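Local coordinates for protein Ser-thr phosphatase MSPP (Mycobacterium smegmatis, PDB 2JFR) that probably removes phosphate from phosphoserine and phosphothreonine residues of proteins, as a metal-dependent phosphatase of the PPM (PP2C) family, at residues Asp36-Arg41 against Pro85-Thr90; Ser46-Lys51 against Leu75-Leu80. All coordinates share one frame; numbering follows the deposited sequence. Where two conformers were deposited one is given.

Contact 1 (Asp36-Arg41 against Pro85-Thr90). With MG (magnesium ion), chain B; MN (manganese (II) ion), chain C.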
loop_
_atom_site.group_PDB
_atom_site.type_symbol
_atom_site.label_atom_id
_atom_site.label_comp_id
_atom_site.label_asym_id
_atom_site.label_seq_id
_atom_site.Cartn_x
_atom_site.Cartn_y
_atom_site.Cartn_z
ATOM N N ASP A 36 5.659 3.302 -0.243
ATOM C CA ASP A 36 6.659 3.308 0.830
ATOM C C ASP A 36 8.032 3.442 0.194
ATOM O O ASP A 36 8.563 2.502 -0.403
ATOM C CB ASP A 36 6.564 2.001 1.628
ATOM C CG ASP A 36 7.605 1.894 2.730
ATOM O OD1 ASP A 36 8.531 2.737 2.718
ATOM O OD2 ASP A 36 7.463 0.981 3.561
ATOM N N GLY A 37 8.590 4.640 0.292
ATOM C CA GLY A 37 9.909 4.897 -0.255
ATOM C C GLY A 37 11.004 4.333 0.610
ATOM O O GLY A 37 10.870 4.179 1.810
ATOM N N PHE A 38 12.151 4.102 -0.031
ATOM C CA PHE A 38 13.347 3.658 0.620
ATOM C C PHE A 38 14.556 4.350 0.013
ATOM O O PHE A 38 14.512 4.762 -1.153
ATOM C CB PHE A 38 13.538 2.138 0.577
ATOM C CG PHE A 38 13.839 1.563 -0.769
ATOM C CD1 PHE A 38 15.159 1.480 -1.233
ATOM C CD2 PHE A 38 12.780 1.131 -1.585
ATOM C CE1 PHE A 38 15.478 0.974 -2.455
ATOM C CE2 PHE A 38 13.158 0.591 -2.862
ATOM C CZ PHE A 38 14.511 0.551 -3.248
ATOM N N GLY A 39 15.632 4.361 0.754
ATOM C CA GLY A 39 16.886 4.919 0.331
ATOM C C GLY A 39 16.980 6.398 0.696
ATOM O O GLY A 39 16.083 7.011 1.242
ATOM N N ALA A 40 18.152 6.956 0.331
ATOM C CA ALA A 40 18.421 8.356 0.672
ATOM C C ALA A 40 17.405 9.300 0.096
ATOM O O ALA A 40 17.174 10.364 0.669
ATOM C CB ALA A 40 19.808 8.753 0.184
ATOM N N ARG A 41 16.804 8.949 -1.037
ATOM C CA ARG A 41 15.813 9.790 -1.660
ATOM C C ARG A 41 14.463 9.031 -1.743
ATOM O O ARG A 41 13.658 9.281 -2.636
ATOM C CB ARG A 41 16.276 10.282 -3.017
ATOM C CG ARG A 41 17.426 11.247 -2.999
ATOM C CD ARG A 41 18.000 11.703 -4.321
ATOM N NE ARG A 41 17.056 12.532 -5.038
ATOM C CZ ARG A 41 17.138 13.041 -6.235
ATOM N NH1 ARG A 41 18.224 12.827 -6.954
ATOM N NH2 ARG A 41 16.184 13.778 -6.775
ATOM N N PRO A 85 24.207 7.599 -6.379
ATOM C CA PRO A 85 25.238 6.636 -6.040
ATOM C C PRO A 85 24.790 5.489 -5.256
ATOM O O PRO A 85 25.534 4.504 -5.108
ATOM C CB PRO A 85 26.210 7.511 -5.201
ATOM C CG PRO A 85 25.434 8.641 -4.622
ATOM C CD PRO A 85 24.399 8.884 -5.680
ATOM N N THR A 86 23.570 5.556 -4.691
ATOM C CA THR A 86 22.948 4.415 -4.027
ATOM C C THR A 86 21.497 4.372 -4.547
ATOM O O THR A 86 21.035 5.350 -5.099
ATOM C CB THR A 86 22.979 4.419 -2.490
ATOM O OG1 THR A 86 22.304 5.559 -2.034
ATOM C CG2 THR A 86 24.403 4.479 -1.992
ATOM N N VAL A 87 20.893 3.239 -4.352
ATOM C CA VAL A 87 19.595 2.992 -4.877
ATOM C C VAL A 87 18.503 3.548 -3.921
ATOM O O VAL A 87 18.497 3.234 -2.731
ATOM C CB VAL A 87 19.366 1.486 -5.115
ATOM C CG1 VAL A 87 17.960 1.193 -5.599
ATOM C CG2 VAL A 87 20.416 0.975 -6.144
ATOM N N SER A 88 17.600 4.345 -4.475
ATOM C CA SER A 88 16.343 4.739 -3.848
ATOM C C SER A 88 15.205 4.294 -4.769
ATOM O O SER A 88 15.330 4.211 -5.978
ATOM C CB SER A 88 16.260 6.223 -3.611
ATOM O OG SER A 88 17.255 6.633 -2.660
ATOM N N GLY A 89 14.068 4.029 -4.156
ATOM C CA GLY A 89 12.903 3.598 -4.924
ATOM C C GLY A 89 11.734 3.572 -3.984
ATOM O O GLY A 89 11.751 4.133 -2.878
ATOM N N THR A 90 10.650 2.893 -4.411
ATOM C CA THR A 90 9.449 2.859 -3.598
ATOM C C THR A 90 8.634 1.635 -3.906
ATOM O O THR A 90 8.644 1.112 -5.000
ATOM C CB THR A 90 8.607 4.150 -3.827
ATOM O OG1 THR A 90 7.527 4.208 -2.897
ATOM C CG2 THR A 90 8.130 4.309 -5.241
HETATM MG MG MG B . 10.189 3.408 3.609
HETATM MN MN MN C . 8.272 0.793 5.490
HETATM O O HOH W 1 19.882 5.000 -0.949
HETATM O O HOH W 2 9.839 2.359 5.417
HETATM O O HOH W 3 11.795 4.429 4.418
HETATM O O HOH W 4 8.934 4.927 4.252
HETATM O O HOH W 5 11.236 1.701 3.189
HETATM O O HOH W 6 9.826 -0.399 4.873
#

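Contact 2 (Ser46-Lys51 against Leu75-Leu80)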
loop_
_atom_site.group_PDB
_atom_site.type_symbol
_atom_site.label_atom_id
_atom_site.label_comp_id
_atom_site.label_asym_id
_atom_site.label_seq_id
_atom_site.Cartn_x
_atom_site.Cartn_y
_atom_site.Cartn_z
ATOM N N SER A 46 8.579 8.037 -3.443
ATOM C CA SER A 46 7.151 7.756 -3.163
ATOM C C SER A 46 6.294 8.942 -3.592
ATOM O O SER A 46 5.235 8.746 -4.195
ATOM C CB SER A 46 6.965 7.384 -1.712
ATOM O OG SER A 46 7.480 8.423 -0.871
ATOM N N ALA A 47 6.728 10.162 -3.300
ATOM C CA ALA A 47 5.909 11.339 -3.688
ATOM C C ALA A 47 5.798 11.428 -5.177
ATOM O O ALA A 47 4.715 11.718 -5.721
ATOM C CB ALA A 47 6.521 12.599 -3.132
ATOM N N THR A 48 6.902 11.227 -5.905
ATOM C CA THR A 48 6.862 11.347 -7.349
ATOM C C THR A 48 5.996 10.233 -7.933
ATOM O O THR A 48 5.247 10.478 -8.873
ATOM C CB THR A 48 8.279 11.267 -7.923
ATOM O OG1 THR A 48 9.060 12.354 -7.415
ATOM C CG2 THR A 48 8.274 11.333 -9.435
ATOM N N ALA A 49 6.134 9.026 -7.402
ATOM C CA ALA A 49 5.323 7.923 -7.925
ATOM C C ALA A 49 3.837 8.262 -7.842
ATOM O O ALA A 49 3.102 8.020 -8.792
ATOM C CB ALA A 49 5.622 6.640 -7.184
ATOM N N LEU A 50 3.401 8.787 -6.696
ATOM C CA LEU A 50 1.971 9.063 -6.549
ATOM C C LEU A 50 1.512 10.240 -7.378
ATOM O O LEU A 50 0.394 10.218 -7.900
ATOM C CB LEU A 50 1.603 9.208 -5.071
ATOM C CG LEU A 50 1.792 7.966 -4.224
ATOM C CD1 LEU A 50 1.207 8.209 -2.849
ATOM C CD2 LEU A 50 1.192 6.717 -4.871
ATOM N N LYS A 51 2.349 11.267 -7.527
ATOM C CA LYS A 51 1.983 12.392 -8.384
ATOM C C LYS A 51 1.788 11.905 -9.805
ATOM O O LYS A 51 0.837 12.294 -10.508
ATOM C CB LYS A 51 3.033 13.482 -8.300
ATOM C CG LYS A 51 2.703 14.738 -9.045
ATOM C CD LYS A 51 3.689 15.878 -8.892
ATOM C CE LYS A 51 3.157 17.195 -9.488
ATOM N NZ LYS A 51 4.112 18.326 -9.314
ATOM N N LEU A 75 8.977 4.826 -14.634
ATOM C CA LEU A 75 9.959 5.445 -15.520
ATOM C C LEU A 75 10.353 6.816 -14.980
ATOM O O LEU A 75 11.529 7.165 -15.028
ATOM C CB LEU A 75 9.413 5.515 -16.941
ATOM C CG LEU A 75 10.425 6.035 -17.963
ATOM C CD1 LEU A 75 11.619 5.096 -18.045
ATOM C CD2 LEU A 75 9.743 6.171 -19.311
ATOM N N ARG A 76 9.413 7.581 -14.511
ATOM C CA ARG A 76 9.729 8.930 -14.036
ATOM C C ARG A 76 10.604 8.876 -12.818
ATOM O O ARG A 76 11.584 9.615 -12.730
ATOM C CB ARG A 76 8.450 9.743 -13.756
ATOM C CG ARG A 76 8.715 11.193 -13.517
ATOM C CD ARG A 76 9.194 11.913 -14.786
ATOM N NE ARG A 76 10.134 13.002 -14.592
ATOM C CZ ARG A 76 11.334 13.190 -15.133
ATOM N NH1 ARG A 76 11.894 12.341 -15.985
ATOM N NH2 ARG A 76 12.014 14.288 -14.811
ATOM N N VAL A 77 10.315 7.990 -11.856
ATOM C CA VAL A 77 11.184 7.850 -10.697
ATOM C C VAL A 77 12.560 7.396 -11.095
ATOM O O VAL A 77 13.558 7.907 -10.601
ATOM C CB VAL A 77 10.541 6.972 -9.639
ATOM C CG1 VAL A 77 11.503 6.762 -8.470
ATOM C CG2 VAL A 77 9.222 7.561 -9.123
ATOM N N PHE A 78 12.622 6.414 -11.994
ATOM C CA PHE A 78 13.948 5.918 -12.424
ATOM C C PHE A 78 14.730 7.001 -13.183
ATOM O O PHE A 78 15.965 7.121 -12.944
ATOM C CB PHE A 78 13.773 4.681 -13.281
ATOM C CG PHE A 78 15.096 4.150 -13.770
ATOM C CD1 PHE A 78 16.062 3.709 -12.872
ATOM C CD2 PHE A 78 15.358 4.078 -15.099
ATOM C CE1 PHE A 78 17.289 3.245 -13.305
ATOM C CE2 PHE A 78 16.579 3.608 -15.584
ATOM C CZ PHE A 78 17.526 3.167 -14.643
ATOM N N GLU A 79 14.078 7.775 -14.002
ATOM C CA GLU A 79 14.778 8.876 -14.679
ATOM C C GLU A 79 15.292 9.883 -13.690
ATOM O O GLU A 79 16.407 10.420 -13.861
ATOM C CB GLU A 79 13.822 9.550 -15.671
ATOM C CG GLU A 79 13.532 8.699 -16.905
ATOM C CD GLU A 79 12.368 9.255 -17.724
ATOM O OE1 GLU A 79 11.708 10.252 -17.301
ATOM O OE2 GLU A 79 12.058 8.689 -18.826
ATOM N N LEU A 80 14.571 10.153 -12.634
ATOM C CA LEU A 80 15.040 11.132 -11.653
ATOM C C LEU A 80 16.073 10.630 -10.680
ATOM O O LEU A 80 16.941 11.427 -10.293
ATOM C CB LEU A 80 13.809 11.607 -10.886
ATOM C CG LEU A 80 12.901 12.514 -11.775
ATOM C CD1 LEU A 80 11.584 12.685 -11.026
ATOM C CD2 LEU A 80 13.567 13.839 -12.116
#

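Contact 1 (Asp36-Arg41 against Pro85-Thr90)
Phe-38 and Gly-89 are joined by two backbone hydrogen bonds, Phe-38 N to Gly-89 O at 2.9 Å and Gly-89 N to Phe-38 O at 3.1 Å, which make them an antiparallel hydrogen-bonded pair. A third bond lies beyond the strand end: the hydroxyl OG of Ser-88 accepts a hydrogen bond from Arg-41 N at 2.9 Å, close to straight at 165°. With chi1 at -65°, OG stands beside its own backbone N and meets the turn just where Arg-41 takes the N-cap position of helix 42-59. A water ties the same turn to segment 85-90, accepting from Ala-40 N, donating to Val-87 O and pairing with Thr-86 OG1. Strands 31-38 and 89-96 are neighbours in one of the two antiparallel sheets of the PP2C fold, and the end of 31-38 carries part of the metal centre. Asp-36 bridges the ions, OD1 on magnesium at 2.0 Å and OD2 on manganese at 2.1 Å, while Gly-37 O also binds the magnesium; Asp-186 and Asp-224 are further ligands of the manganese. One water spans both ions. Gly-37, itself a magnesium ligand, faces Thr-90 as a non-hydrogen-bonded pair, their CA atoms 3.9 Å apart. On the face of the sheet that carries Phe-38, its ring folds back over Gly-89, with CG set between backbone N and carbonyl carbon (chi1 69°). Gly-89 N lies over the ring centre, and Gly-89 CA makes a CH-pi contact 4.1 Å from the centroid. Farther out, Val-87 CG1 touches Phe-38 CE1 at 4.0 Å.

Contact 2 (Ser46-Lys51 against Leu75-Leu80)
Helices 42-59 and 63-81, the consecutive pair inserted between strands 31-38 and 89-96, meet here through aliphatic carbons of Thr-48 and Ala-49 on the first, Arg-76, Val-77 and Leu-80 on the second. The methyl CG2 of Thr-48 does most of the touching. Val-77 CG2 and Leu-80 CD1 each lie 3.9 Å from it, and the aliphatic CG of Arg-76 approaches at 4.1 Å. In Thr-48 a chi1 of -62° sets OG1 beside the backbone N and CG2 anti to it; CG2 thereby faces the second helix, and OG1 bonds back to His-44 O, one turn earlier in its own helix. Thr-48 and Val-77 run past one another in opposite senses, and Val-77 CG2 reaches on to the backbone of Ala-49, 3.8 Å from its N. The segments run roughly antiparallel, at 144°, with their axes 9.2 Å apart. In the PP2C fold helices cover the outer faces of a beta sandwich; here Leu-50 and Ser-46 turn to strands 23-28, 31-38 and 89-96, while Ala-49 and Val-77 both reach Leu-160 in a loop. On the solvent side, in the one of its two conformers given, the guanidinium of Arg-76 has Leu-80 CG over one face, offset from the centre.

The centres of the two contacts are about 11 Å apart, and both helical segments of contact 2 fall between the two strand segments of contact 1: strand 31-38 leads into helix 42-59, helix 63-81 follows, and strand 89-96 returns beside the first strand. The helix pair of contact 2 is thus the connection between two neighbouring strands of one sheet. Helix 42-59 packs directly on the strand pair: Ser-46 CB lies 3.4 Å from Thr-90 OG1, and Ala-49 CB lies 3.9 Å from Thr-90 CG2. Contact 1 carries metal ligands, whereas contact 2 holds none, the side chain of Ala-49 being about 12 Å from a bound magnesium.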